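Local atomic coordinates of putative thioesterase (PDB entry 3CJY), a protein that probably hydrolyses acyl-CoA thioesters as a member of the double-hotdog acyl-CoA thioesterase family, and binds a calcium ion. Residues A[122-127]-A[152-157]; A[162-167]-A[189-194]; A[148-153]-A[217-222]; A[237-242]-A[248-253]. One frame throughout, in Å; residues are numbered along the deposited sequence.

Overall arrangement
All four contacts belong to, or lie against, the C-terminal hotdog half of the chain, away from the calcium ion bound by D14 and T51. Contacts 1 and 3, with centres about 11 Å apart, share R152 on strand 149-153: its guanidinium bonds to P127 in one and faces W219 in the other. Contact 2 packs helix 188-196 on the adjacent strand 163-170 and meets contacts 1 and 3 through the E153 OE2 to R194 NH2 salt bridge of 2.7 Å. Contact 4, the hairpin of 233-241 and 247-256, joins contact 3 where L221 N meets W241 O at 2.8 Å; its centre is about 16 Å from that of contact 1.

Contact 1 of 4, residues A[122-127]-A[152-157]; sequences PPVPQP and REAGGP
R152 reaches from the end of strand 149-153 to the loop at P127, while A154, just beyond the strand, meets V124 and P125. The R152 CB points toward the loop, and CG stands anti to the carbonyl carbon (chi1 -62°), from where the chain runs extended to NE. CD is the first atom of it to touch, 3.4 Å from P127 O. NE and CZ pass the same oxygen at longer range, and NH1 donates to P127 O at 2.9 Å, with an N-H...O angle of 154°. The oxygen lies almost in the guanidinium plane, but the donor sits well above the carbonyl plane, so no lone pair is addressed squarely. The same NH1 also forms a salt bridge with D128, and NH2 forms one with E150, which together fix the rotation of the group. At the other end the carbonyl of A154 lies against aliphatic atoms: its O is 3.3 Å from V124 CB and 3.7 Å from P125 CD. The V124 and A154 side chains meet CB to CB at 4.2 Å, a small apolar touch. The contact lays the 122-127 loop over the sheet of the C-terminal hotdog: A154 and V124 both rest on L221 of strand 220-230, P127 packs on W167 of strand 163-170, and R152 and A154 are backbone-bonded to W167 and R165 of that strand.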
loop_
_atom_site.group_PDB
_atom_site.type_symbol
_atom_site.label_atom_id
_atom_site.label_comp_id
_atom_site.label_asym_id
_atom_site.label_seq_id
_atom_site.Cartn_x
_atom_site.Cartn_y
_atom_site.Cartn_z
ATOM N N PRO A 122 -10.500 -17.150 4.649
ATOM C CA PRO A 122 -10.799 -17.649 5.994
ATOM C C PRO A 122 -12.128 -18.423 5.991
ATOM O O PRO A 122 -13.015 -18.121 5.193
ATOM C CB PRO A 122 -10.913 -16.374 6.830
ATOM C CG PRO A 122 -11.275 -15.283 5.830
ATOM C CD PRO A 122 -10.576 -15.678 4.562
ATOM N N PRO A 123 -12.258 -19.422 6.876
ATOM C CA PRO A 123 -13.444 -20.261 6.850
ATOM C C PRO A 123 -14.661 -19.691 7.548
ATOM O O PRO A 123 -15.199 -20.296 8.452
ATOM C CB PRO A 123 -12.967 -21.533 7.547
ATOM C CG PRO A 123 -11.977 -21.114 8.476
ATOM C CD PRO A 123 -11.260 -19.908 7.844
ATOM N N VAL A 124 -15.143 -18.580 7.057
ATOM C CA VAL A 124 -16.289 -17.891 7.673
ATOM C C VAL A 124 -17.601 -18.508 7.168
ATOM O O VAL A 124 -17.617 -19.131 6.131
ATOM C CB VAL A 124 -16.262 -16.382 7.371
ATOM C CG1 VAL A 124 -14.935 -15.748 7.788
ATOM C CG2 VAL A 124 -16.509 -16.083 5.893
ATOM N N PRO A 125 -18.720 -18.327 7.886
ATOM C CA PRO A 125 -19.991 -18.807 7.365
ATOM C C PRO A 125 -20.371 -18.064 6.111
ATOM O O PRO A 125 -19.937 -16.958 5.920
ATOM C CB PRO A 125 -21.011 -18.472 8.494
ATOM C CG PRO A 125 -20.178 -18.079 9.687
ATOM C CD PRO A 125 -18.875 -17.533 9.109
ATOM N N GLN A 126 -21.146 -18.700 5.255
ATOM C CA GLN A 126 -21.690 -18.042 4.056
ATOM C C GLN A 126 -22.627 -16.884 4.447
ATOM O O GLN A 126 -23.117 -16.845 5.572
ATOM C CB GLN A 126 -22.369 -19.070 3.152
ATOM C CG GLN A 126 -21.344 -19.945 2.423
ATOM C CD GLN A 126 -20.750 -19.237 1.215
ATOM O OE1 GLN A 126 -21.456 -19.052 0.212
ATOM N NE2 GLN A 126 -19.467 -18.805 1.302
ATOM N N PRO A 127 -22.893 -15.957 3.523
ATOM C CA PRO A 127 -23.665 -14.766 3.865
ATOM C C PRO A 127 -25.002 -15.003 4.520
ATOM O O PRO A 127 -25.352 -14.288 5.476
ATOM C CB PRO A 127 -23.841 -14.070 2.530
ATOM C CG PRO A 127 -22.634 -14.466 1.750
ATOM C CD PRO A 127 -22.299 -15.843 2.171
ATOM N N ARG A 152 -23.165 -7.695 6.719
ATOM C CA ARG A 152 -23.353 -8.765 7.664
ATOM C C ARG A 152 -22.044 -9.116 8.376
ATOM O O ARG A 152 -20.942 -8.938 7.842
ATOM C CB ARG A 152 -23.907 -9.976 6.964
ATOM C CG ARG A 152 -25.278 -9.684 6.353
ATOM C CD ARG A 152 -25.854 -10.908 5.677
ATOM N NE ARG A 152 -27.128 -10.582 5.010
ATOM C CZ ARG A 152 -27.782 -11.437 4.246
ATOM N NH1 ARG A 152 -27.347 -12.671 4.100
ATOM N NH2 ARG A 152 -28.883 -11.060 3.633
ATOM N N GLU A 153 -22.188 -9.622 9.593
ATOM C CA GLU A 153 -21.016 -9.997 10.418
ATOM C C GLU A 153 -20.506 -11.373 10.028
ATOM O O GLU A 153 -21.220 -12.359 10.199
ATOM C CB GLU A 153 -21.385 -10.066 11.893
ATOM C CG GLU A 153 -21.919 -8.815 12.502
ATOM C CD GLU A 153 -20.867 -7.724 12.718
ATOM O OE1 GLU A 153 -19.659 -8.025 12.558
ATOM O OE2 GLU A 153 -21.260 -6.572 13.079
ATOM N N ALA A 154 -19.257 -11.464 9.563
ATOM C CA ALA A 154 -18.710 -12.755 9.144
ATOM C C ALA A 154 -17.678 -13.321 10.125
ATOM O O ALA A 154 -17.162 -14.411 9.912
ATOM C CB ALA A 154 -18.060 -12.622 7.749
ATOM N N GLY A 155 -17.390 -12.591 11.195
ATOM C CA GLY A 155 -16.272 -12.950 12.066
ATOM C C GLY A 155 -16.487 -14.024 13.116
ATOM O O GLY A 155 -15.516 -14.620 13.657
ATOM N N GLY A 156 -17.751 -14.289 13.413
ATOM C CA GLY A 156 -18.068 -15.299 14.411
ATOM C C GLY A 156 -17.762 -14.797 15.811
ATOM O O GLY A 156 -17.256 -13.679 15.996
ATOM N N PRO A 157 -18.022 -15.654 16.807
ATOM C CA PRO A 157 -17.911 -15.336 18.220
ATOM C C PRO A 157 -16.478 -15.057 18.661
ATOM O O PRO A 157 -16.253 -14.225 19.541
ATOM C CB PRO A 157 -18.462 -16.603 18.912
ATOM C CG PRO A 157 -18.717 -17.619 17.815
ATOM C CD PRO A 157 -18.049 -17.108 16.583
#

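Contact 2 of 4, residues A[162-167]-A[189-194]; sequences GRTRLW and PIALGR
T164, R194 and L166 carry this helix-on-sheet contact of the C-terminal hotdog, where helix 188-196 packs against strand 163-170; the segment axes come within 8.0 Å at 131°. T164 points its CB at the helix and meets A191 CB at 4.0 Å. With CG2 anti to the backbone N and OG1 beside that N (chi1 -66°), the hydroxyl is turned under the R194 chain and the methyl toward its guanidinium. R194 crosses the threonine at about a right angle: its CD lies 3.6 Å from T164 OG1, and NH1 is 4.0 Å from T164 CG2. Farther along, L166 CD2 comes up to NH1 and NH2 of R194, so the strand offers this charged group two methyls, and its charge is met instead by E153, to which NH2 forms a salt bridge. Shortening R194 to an alanine is likely to leave E153 OE2 without its charged mate and to uncover T164 and the L166 methyl where the arginine chain now lies. Two waters bridge polar atoms of strand and helix. Water 1 bonds to T164 OG1 at 2.7 Å and donates to the A191 carbonyl, with a weaker bond to G162 O. Water 2 lies in the guanidinium plane at its edge, accepting from R194 NH1 at 3.1 Å and also bonding to T164 OG1.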
loop_
_atom_site.group_PDB
_atom_site.type_symbol
_atom_site.label_atom_id
_atom_site.label_comp_id
_atom_site.label_asym_id
_atom_site.label_seq_id
_atom_site.Cartn_x
_atom_site.Cartn_y
_atom_site.Cartn_z
ATOM N N GLY A 162 -7.758 -7.850 16.613
ATOM C CA GLY A 162 -7.473 -6.852 15.591
ATOM C C GLY A 162 -8.194 -7.040 14.270
ATOM O O GLY A 162 -8.131 -6.202 13.410
ATOM N N ARG A 163 -8.849 -8.175 14.124
ATOM C CA ARG A 163 -9.577 -8.495 12.905
ATOM C C ARG A 163 -11.059 -8.153 12.921
ATOM O O ARG A 163 -11.739 -8.228 13.952
ATOM C CB ARG A 163 -9.384 -9.962 12.509
ATOM C CG ARG A 163 -7.934 -10.419 12.316
ATOM C CD ARG A 163 -7.853 -11.817 11.833
ATOM N NE ARG A 163 -6.469 -12.245 11.614
ATOM C CZ ARG A 163 -5.794 -12.116 10.471
ATOM N NH1 ARG A 163 -6.322 -11.547 9.419
ATOM N NH2 ARG A 163 -4.533 -12.544 10.386
ATOM N N THR A 164 -11.523 -7.816 11.730
ATOM C CA THR A 164 -12.950 -7.564 11.434
ATOM C C THR A 164 -13.234 -8.178 10.067
ATOM O O THR A 164 -12.534 -7.890 9.079
ATOM C CB THR A 164 -13.306 -6.085 11.481
ATOM O OG1 THR A 164 -13.160 -5.597 12.828
ATOM C CG2 THR A 164 -14.737 -5.839 10.971
ATOM N N ARG A 165 -14.214 -9.077 10.042
ATOM C CA ARG A 165 -14.648 -9.747 8.803
ATOM C C ARG A 165 -16.128 -9.510 8.565
ATOM O O ARG A 165 -16.970 -9.853 9.380
ATOM C CB ARG A 165 -14.330 -11.223 8.842
ATOM C CG ARG A 165 -12.874 -11.516 8.946
ATOM C CD ARG A 165 -12.531 -12.945 9.262
ATOM N NE ARG A 165 -11.132 -13.176 8.957
ATOM C CZ ARG A 165 -10.354 -14.027 9.587
ATOM N NH1 ARG A 165 -10.832 -14.704 10.614
ATOM N NH2 ARG A 165 -9.097 -14.169 9.204
ATOM N N LEU A 166 -16.407 -8.790 7.483
ATOM C CA LEU A 166 -17.767 -8.424 7.096
ATOM C C LEU A 166 -18.111 -8.939 5.693
ATOM O O LEU A 166 -17.267 -8.910 4.792
ATOM C CB LEU A 166 -17.867 -6.881 7.072
ATOM C CG LEU A 166 -17.507 -6.156 8.349
ATOM C CD1 LEU A 166 -17.595 -4.631 8.041
ATOM C CD2 LEU A 166 -18.459 -6.493 9.423
ATOM N N TRP A 167 -19.351 -9.379 5.516
ATOM C CA TRP A 167 -19.901 -9.614 4.199
ATOM C C TRP A 167 -20.541 -8.285 3.769
ATOM O O TRP A 167 -21.371 -7.693 4.483
ATOM C CB TRP A 167 -20.952 -10.730 4.171
ATOM C CG TRP A 167 -20.431 -12.110 4.247
ATOM C CD1 TRP A 167 -20.553 -12.965 5.295
ATOM C CD2 TRP A 167 -19.712 -12.811 3.237
ATOM N NE1 TRP A 167 -19.985 -14.166 4.991
ATOM C CE2 TRP A 167 -19.420 -14.097 3.750
ATOM C CE3 TRP A 167 -19.271 -12.494 1.971
ATOM C CZ2 TRP A 167 -18.746 -15.071 2.989
ATOM C CZ3 TRP A 167 -18.591 -13.454 1.229
ATOM C CH2 TRP A 167 -18.343 -14.715 1.733
ATOM N N PRO A 189 -11.577 1.946 8.313
ATOM C CA PRO A 189 -11.859 2.749 9.535
ATOM C C PRO A 189 -12.842 2.072 10.518
ATOM O O PRO A 189 -12.732 2.209 11.729
ATOM C CB PRO A 189 -12.350 4.081 8.955
ATOM C CG PRO A 189 -11.692 4.153 7.601
ATOM C CD PRO A 189 -11.684 2.763 7.079
ATOM N N ILE A 190 -13.755 1.260 10.007
ATOM C CA ILE A 190 -14.704 0.525 10.848
ATOM C C ILE A 190 -13.932 -0.539 11.628
ATOM O O ILE A 190 -14.134 -0.713 12.821
ATOM C CB ILE A 190 -15.843 -0.107 9.996
ATOM C CG1 ILE A 190 -16.727 1.016 9.411
ATOM C CG2 ILE A 190 -16.651 -1.070 10.827
ATOM C CD1 ILE A 190 -17.724 0.523 8.419
ATOM N N ALA A 191 -12.960 -1.150 10.974
ATOM C CA ALA A 191 -12.139 -2.163 11.632
ATOM C C ALA A 191 -11.312 -1.494 12.744
ATOM O O ALA A 191 -11.105 -2.073 13.823
ATOM C CB ALA A 191 -11.192 -2.830 10.640
ATOM N N LEU A 192 -10.910 -0.255 12.516
ATOM C CA LEU A 192 -10.113 0.469 13.540
ATOM C C LEU A 192 -10.978 0.728 14.769
ATOM O O LEU A 192 -10.555 0.525 15.907
ATOM C CB LEU A 192 -9.539 1.748 12.967
ATOM C CG LEU A 192 -8.771 2.598 13.961
ATOM C CD1 LEU A 192 -7.611 1.798 14.612
ATOM C CD2 LEU A 192 -8.322 3.927 13.305
ATOM N N GLY A 193 -12.216 1.161 14.534
ATOM C CA GLY A 193 -13.148 1.464 15.626
ATOM C C GLY A 193 -13.392 0.227 16.453
ATOM O O GLY A 193 -13.483 0.276 17.659
ATOM N N ARG A 194 -13.438 -0.916 15.795
ATOM C CA ARG A 194 -13.625 -2.162 16.537
ATOM C C ARG A 194 -12.390 -2.583 17.356
ATOM O O ARG A 194 -12.504 -3.113 18.448
ATOM C CB ARG A 194 -14.000 -3.319 15.631
ATOM C CG ARG A 194 -15.341 -3.073 14.964
ATOM C CD ARG A 194 -15.997 -4.358 14.571
ATOM N NE ARG A 194 -17.338 -4.089 14.047
ATOM C CZ ARG A 194 -18.143 -5.021 13.552
ATOM N NH1 ARG A 194 -17.751 -6.288 13.533
ATOM N NH2 ARG A 194 -19.338 -4.677 13.100
HETATM O O HOH W 1 -10.682 -4.867 13.649
HETATM O O HOH W 2 -15.073 -7.432 14.476
#

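Contact 3 of 4, residues A[148-153]-A[217-222]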
loop_
_atom_site.group_PDB
_atom_site.type_symbol
_atom_site.label_atom_id
_atom_site.label_comp_id
_atom_site.label_asym_id
_atom_site.label_seq_id
_atom_site.Cartn_x
_atom_site.Cartn_y
_atom_site.Cartn_z
ATOM N N GLY A 148 -26.509 2.393 1.348
ATOM C CA GLY A 148 -26.588 1.637 0.110
ATOM C C GLY A 148 -25.846 0.308 0.133
ATOM O O GLY A 148 -25.804 -0.386 -0.868
ATOM N N ILE A 149 -25.327 -0.066 1.290
ATOM C CA ILE A 149 -24.578 -1.297 1.396
ATOM C C ILE A 149 -25.201 -2.197 2.439
ATOM O O ILE A 149 -25.525 -1.752 3.537
ATOM C CB ILE A 149 -23.111 -1.018 1.837
ATOM C CG1 ILE A 149 -22.453 0.053 0.941
ATOM C CG2 ILE A 149 -22.321 -2.316 1.842
ATOM C CD1 ILE A 149 -22.403 -0.319 -0.560
ATOM N N GLU A 150 -25.413 -3.452 2.061
ATOM C CA GLU A 150 -25.898 -4.458 2.987
ATOM C C GLU A 150 -24.680 -5.091 3.690
ATOM O O GLU A 150 -23.753 -5.584 3.031
ATOM C CB GLU A 150 -26.769 -5.501 2.266
ATOM C CG GLU A 150 -27.406 -6.505 3.237
ATOM C CD GLU A 150 -28.348 -7.463 2.545
ATOM O OE1 GLU A 150 -28.421 -7.442 1.279
ATOM O OE2 GLU A 150 -28.987 -8.246 3.280
ATOM N N VAL A 151 -24.664 -5.035 5.017
ATOM C CA VAL A 151 -23.517 -5.522 5.802
ATOM C C VAL A 151 -23.886 -6.592 6.784
ATOM O O VAL A 151 -24.826 -6.434 7.571
ATOM C CB VAL A 151 -22.848 -4.330 6.576
ATOM C CG1 VAL A 151 -21.596 -4.733 7.310
ATOM C CG2 VAL A 151 -22.551 -3.124 5.655
ATOM N N ARG A 152 -23.165 -7.695 6.719
ATOM C CA ARG A 152 -23.353 -8.765 7.664
ATOM C C ARG A 152 -22.044 -9.116 8.376
ATOM O O ARG A 152 -20.942 -8.938 7.842
ATOM C CB ARG A 152 -23.907 -9.976 6.964
ATOM C CG ARG A 152 -25.278 -9.684 6.353
ATOM C CD ARG A 152 -25.854 -10.908 5.677
ATOM N NE ARG A 152 -27.128 -10.582 5.010
ATOM C CZ ARG A 152 -27.782 -11.437 4.246
ATOM N NH1 ARG A 152 -27.347 -12.671 4.100
ATOM N NH2 ARG A 152 -28.883 -11.060 3.633
ATOM N N GLU A 153 -22.188 -9.622 9.593
ATOM C CA GLU A 153 -21.016 -9.997 10.418
ATOM C C GLU A 153 -20.506 -11.373 10.028
ATOM O O GLU A 153 -21.220 -12.359 10.199
ATOM C CB GLU A 153 -21.385 -10.066 11.893
ATOM C CG GLU A 153 -21.919 -8.815 12.502
ATOM C CD GLU A 153 -20.867 -7.724 12.718
ATOM O OE1 GLU A 153 -19.659 -8.025 12.558
ATOM O OE2 GLU A 153 -21.260 -6.572 13.079
ATOM N N PRO A 217 -21.772 -9.321 -9.937
ATOM C CA PRO A 217 -22.453 -8.863 -8.712
ATOM C C PRO A 217 -22.611 -9.954 -7.665
ATOM O O PRO A 217 -22.823 -11.127 -7.966
ATOM C CB PRO A 217 -23.831 -8.372 -9.223
ATOM C CG PRO A 217 -23.607 -8.093 -10.700
ATOM C CD PRO A 217 -22.569 -9.084 -11.131
ATOM N N GLY A 218 -22.501 -9.517 -6.416
ATOM C CA GLY A 218 -22.676 -10.381 -5.285
ATOM C C GLY A 218 -21.993 -9.924 -4.023
ATOM O O GLY A 218 -21.603 -8.780 -3.890
ATOM N N TRP A 219 -21.936 -10.857 -3.101
ATOM C CA TRP A 219 -21.308 -10.663 -1.809
ATOM C C TRP A 219 -19.797 -10.625 -1.917
ATOM O O TRP A 219 -19.184 -11.336 -2.715
ATOM C CB TRP A 219 -21.680 -11.777 -0.849
ATOM C CG TRP A 219 -23.096 -11.749 -0.421
ATOM C CD1 TRP A 219 -24.106 -12.530 -0.863
ATOM C CD2 TRP A 219 -23.661 -10.863 0.553
ATOM N NE1 TRP A 219 -25.299 -12.188 -0.222
ATOM C CE2 TRP A 219 -25.038 -11.160 0.645
ATOM C CE3 TRP A 219 -23.133 -9.837 1.357
ATOM C CZ2 TRP A 219 -25.883 -10.498 1.543
ATOM C CZ3 TRP A 219 -23.970 -9.152 2.201
ATOM C CH2 TRP A 219 -25.335 -9.488 2.299
ATOM N N CYS A 220 -19.235 -9.750 -1.110
ATOM C CA CYS A 220 -17.783 -9.617 -1.006
ATOM C C CYS A 220 -17.388 -9.822 0.466
ATOM O O CYS A 220 -18.001 -9.202 1.360
ATOM C CB CYS A 220 -17.385 -8.243 -1.509
ATOM S SG CYS A 220 -15.615 -7.868 -1.266
ATOM N N LEU A 221 -16.442 -10.727 0.726
ATOM C CA LEU A 221 -15.897 -10.870 2.070
ATOM C C LEU A 221 -14.810 -9.796 2.208
ATOM O O LEU A 221 -13.778 -9.842 1.523
ATOM C CB LEU A 221 -15.313 -12.250 2.308
ATOM C CG LEU A 221 -14.804 -12.426 3.728
ATOM C CD1 LEU A 221 -15.894 -12.208 4.788
ATOM C CD2 LEU A 221 -14.152 -13.802 3.846
ATOM N N CYS A 222 -15.062 -8.889 3.158
ATOM C CA CYS A 222 -14.197 -7.750 3.489
ATOM C C CYS A 222 -13.453 -8.192 4.762
ATOM O O CYS A 222 -13.962 -8.150 5.883
ATOM C CB CYS A 222 -15.026 -6.484 3.677
ATOM S SG CYS A 222 -14.060 -5.075 4.228
#
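On the antiparallel sheet of the C-terminal hotdog, E150 and R152 of strand 149-153 meet W219, which lies near the start of strand 220-230. Strand 163-170 runs between the two in the sheet, and the indole spans it: the CA atoms of E150 and W219 are 9.1 Å apart, as expected with a strand between them, so the contact depends on the long side chains, with the indole also reaching the E150 backbone. W219 also packs on R169 of that middle strand. E150 and R152, two residues apart, point to the same side of the strand, one on each side of the benzo end of the indole. The guanidinium offers a face: W219 CZ2 stands 3.4 Å from R152 CZ, over the centre of the group, and CH2 is 3.4 Å from NE. The guanidinium and indole planes stand 50° apart, so the two are not stacked flat, and the side chains cross at about a right angle. On the E150 side the carboxylate is tilted against the ring, with CD 3.6 Å from W219 CH2, while CZ3 approaches the backbone O of E150 at 3.7 Å. The E150 chain is extended, CG anti to the backbone N (chi1 -175°), which carries the carboxylate out beside the ring. Both its oxygens are engaged: OE1 in a salt bridge with R169 NH2, OE2 with R152. Two cationic partners probably favour an ionised carboxylate. In the second bridge R152 NH2 lies 2.8 Å from E150 OE2 and meets it from above the carboxylate plane, 43° out of it.

Contact 4 of 4, residues A[237-242]-A[248-253]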
loop_
_atom_site.group_PDB
_atom_site.type_symbol
_atom_site.label_atom_id
_atom_site.label_comp_id
_atom_site.label_asym_id
_atom_site.label_seq_id
_atom_site.Cartn_x
_atom_site.Cartn_y
_atom_site.Cartn_z
ATOM N N GLN A 237 -4.863 -3.382 6.954
ATOM C CA GLN A 237 -4.822 -4.135 5.722
ATOM C C GLN A 237 -6.144 -4.877 5.548
ATOM O O GLN A 237 -6.786 -5.329 6.521
ATOM C CB GLN A 237 -3.687 -5.138 5.760
ATOM C CG GLN A 237 -2.292 -4.476 5.714
ATOM C CD GLN A 237 -1.831 -3.963 7.036
ATOM O OE1 GLN A 237 -1.973 -4.653 8.021
ATOM N NE2 GLN A 237 -1.248 -2.759 7.061
ATOM N N VAL A 238 -6.482 -5.035 4.287
ATOM C CA VAL A 238 -7.755 -5.696 3.869
ATOM C C VAL A 238 -7.571 -6.567 2.641
ATOM O O VAL A 238 -6.769 -6.252 1.749
ATOM C CB VAL A 238 -8.886 -4.665 3.593
ATOM C CG1 VAL A 238 -8.491 -3.660 2.482
ATOM C CG2 VAL A 238 -10.210 -5.337 3.285
ATOM N N THR A 239 -8.254 -7.706 2.659
ATOM C CA THR A 239 -8.352 -8.600 1.499
ATOM C C THR A 239 -9.842 -8.675 1.192
ATOM O O THR A 239 -10.680 -8.799 2.105
ATOM C CB THR A 239 -7.786 -10.001 1.764
ATOM O OG1 THR A 239 -6.411 -9.925 2.146
ATOM C CG2 THR A 239 -7.910 -10.913 0.541
ATOM N N LEU A 240 -10.130 -8.515 -0.089
ATOM C CA LEU A 240 -11.467 -8.594 -0.650
ATOM C C LEU A 240 -11.600 -9.882 -1.454
ATOM O O LEU A 240 -10.888 -10.117 -2.454
ATOM C CB LEU A 240 -11.762 -7.377 -1.515
ATOM C CG LEU A 240 -11.650 -6.015 -0.810
ATOM C CD1 LEU A 240 -11.906 -4.880 -1.833
ATOM C CD2 LEU A 240 -12.647 -5.921 0.348
ATOM N N TRP A 241 -12.502 -10.739 -0.975
ATOM C CA TRP A 241 -12.804 -11.984 -1.626
ATOM C C TRP A 241 -14.210 -12.006 -2.192
ATOM O O TRP A 241 -15.126 -11.314 -1.689
ATOM C CB TRP A 241 -12.714 -13.156 -0.632
ATOM C CG TRP A 241 -11.578 -13.157 0.327
ATOM C CD1 TRP A 241 -11.519 -12.494 1.532
ATOM C CD2 TRP A 241 -10.370 -13.948 0.242
ATOM N NE1 TRP A 241 -10.337 -12.782 2.164
ATOM C CE2 TRP A 241 -9.614 -13.668 1.392
ATOM C CE3 TRP A 241 -9.827 -14.816 -0.736
ATOM C CZ2 TRP A 241 -8.365 -14.248 1.624
ATOM C CZ3 TRP A 241 -8.574 -15.400 -0.478
ATOM C CH2 TRP A 241 -7.860 -15.090 0.670
ATOM N N ASP A 242 -14.444 -12.863 -3.198
ATOM C CA ASP A 242 -15.828 -13.116 -3.613
ATOM C C ASP A 242 -16.481 -14.110 -2.665
ATOM O O ASP A 242 -15.913 -14.479 -1.632
ATOM C CB ASP A 242 -16.000 -13.527 -5.078
ATOM C CG ASP A 242 -15.458 -14.888 -5.408
ATOM O OD1 ASP A 242 -14.997 -15.605 -4.500
ATOM O OD2 ASP A 242 -15.530 -15.221 -6.620
ATOM N N LEU A 248 -9.991 -11.141 -4.923
ATOM C CA LEU A 248 -10.211 -10.085 -5.922
ATOM C C LEU A 248 -9.193 -8.971 -5.804
ATOM O O LEU A 248 -8.615 -8.462 -6.800
ATOM C CB LEU A 248 -11.652 -9.557 -5.773
ATOM C CG LEU A 248 -12.755 -10.589 -5.837
ATOM C CD1 LEU A 248 -14.133 -9.870 -5.663
ATOM C CD2 LEU A 248 -12.692 -11.431 -7.129
ATOM N N ALA A 249 -9.009 -8.508 -4.567
ATOM C CA ALA A 249 -8.085 -7.419 -4.325
ATOM C C ALA A 249 -7.588 -7.388 -2.919
ATOM O O ALA A 249 -8.112 -8.111 -2.040
ATOM C CB ALA A 249 -8.775 -6.070 -4.650
ATOM N N THR A 250 -6.530 -6.615 -2.701
ATOM C CA THR A 250 -6.100 -6.267 -1.343
ATOM C C THR A 250 -5.950 -4.763 -1.270
ATOM O O THR A 250 -5.896 -4.081 -2.282
ATOM C CB THR A 250 -4.768 -6.884 -0.919
ATOM O OG1 THR A 250 -3.728 -6.405 -1.777
ATOM C CG2 THR A 250 -4.775 -8.416 -1.014
ATOM N N GLY A 251 -5.905 -4.258 -0.048
ATOM C CA GLY A 251 -5.786 -2.833 0.189
ATOM C C GLY A 251 -5.177 -2.581 1.544
ATOM O O GLY A 251 -4.977 -3.480 2.335
ATOM N N ALA A 252 -4.852 -1.342 1.749
ATOM C CA ALA A 252 -4.272 -0.920 3.014
ATOM C C ALA A 252 -4.365 0.575 3.139
ATOM O O ALA A 252 -4.587 1.277 2.178
ATOM C CB ALA A 252 -2.827 -1.352 3.097
ATOM N N GLN A 253 -4.204 1.039 4.372
ATOM C CA GLN A 253 -4.140 2.465 4.689
ATOM C C GLN A 253 -3.595 2.695 6.083
ATOM O O GLN A 253 -3.521 1.785 6.905
ATOM C CB GLN A 253 -5.498 3.150 4.651
ATOM C CG GLN A 253 -6.508 2.585 5.674
ATOM C CD GLN A 253 -7.841 3.296 5.622
ATOM O OE1 GLN A 253 -8.106 4.181 6.448
ATOM N NE2 GLN A 253 -8.668 2.943 4.642
#
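Strands 237-241 and 248-253 run antiparallel, their axes 4.5 Å apart at closest and 162° from one N-to-C direction to the other, with V238-G251 and L240-A249 as hydrogen-bonded pairs. V238 N and G251 N each donate to the partner's carbonyl, and L240 N reaches A249 O at 2.8 Å. L240 O accepts twice, from L248 N at 2.8 Å and, more loosely, from A249 N at 3.3 Å. Both residues therefore face L240, which makes this a classic beta bulge in the hairpin of 233-241 and 247-256, part of the C-terminal hotdog sheet. V238 turns CG1 between its own N and carbonyl carbon (chi1 59°), over G251 and 3.5 Å from its O; a side chain at G251 would sit tightly against that methyl. On the same face L240 CD1 approaches A249 CB. On the other face T239 and T250 lie side by side, pointing the same way, OG1 of T239 being 3.9 Å from T250 CG2; T250 OG1 bonds to Q235 of the second subunit. At the bulge L248 CB rests 3.5 Å from L240 O, and its CD1 reaches D242 CB at 4.1 Å, with L181 of helix 178-185 packed on it as well. A serine in its place would probably open a gap beside D242 and L181. Farther along, Q237 CG meets A252 CB.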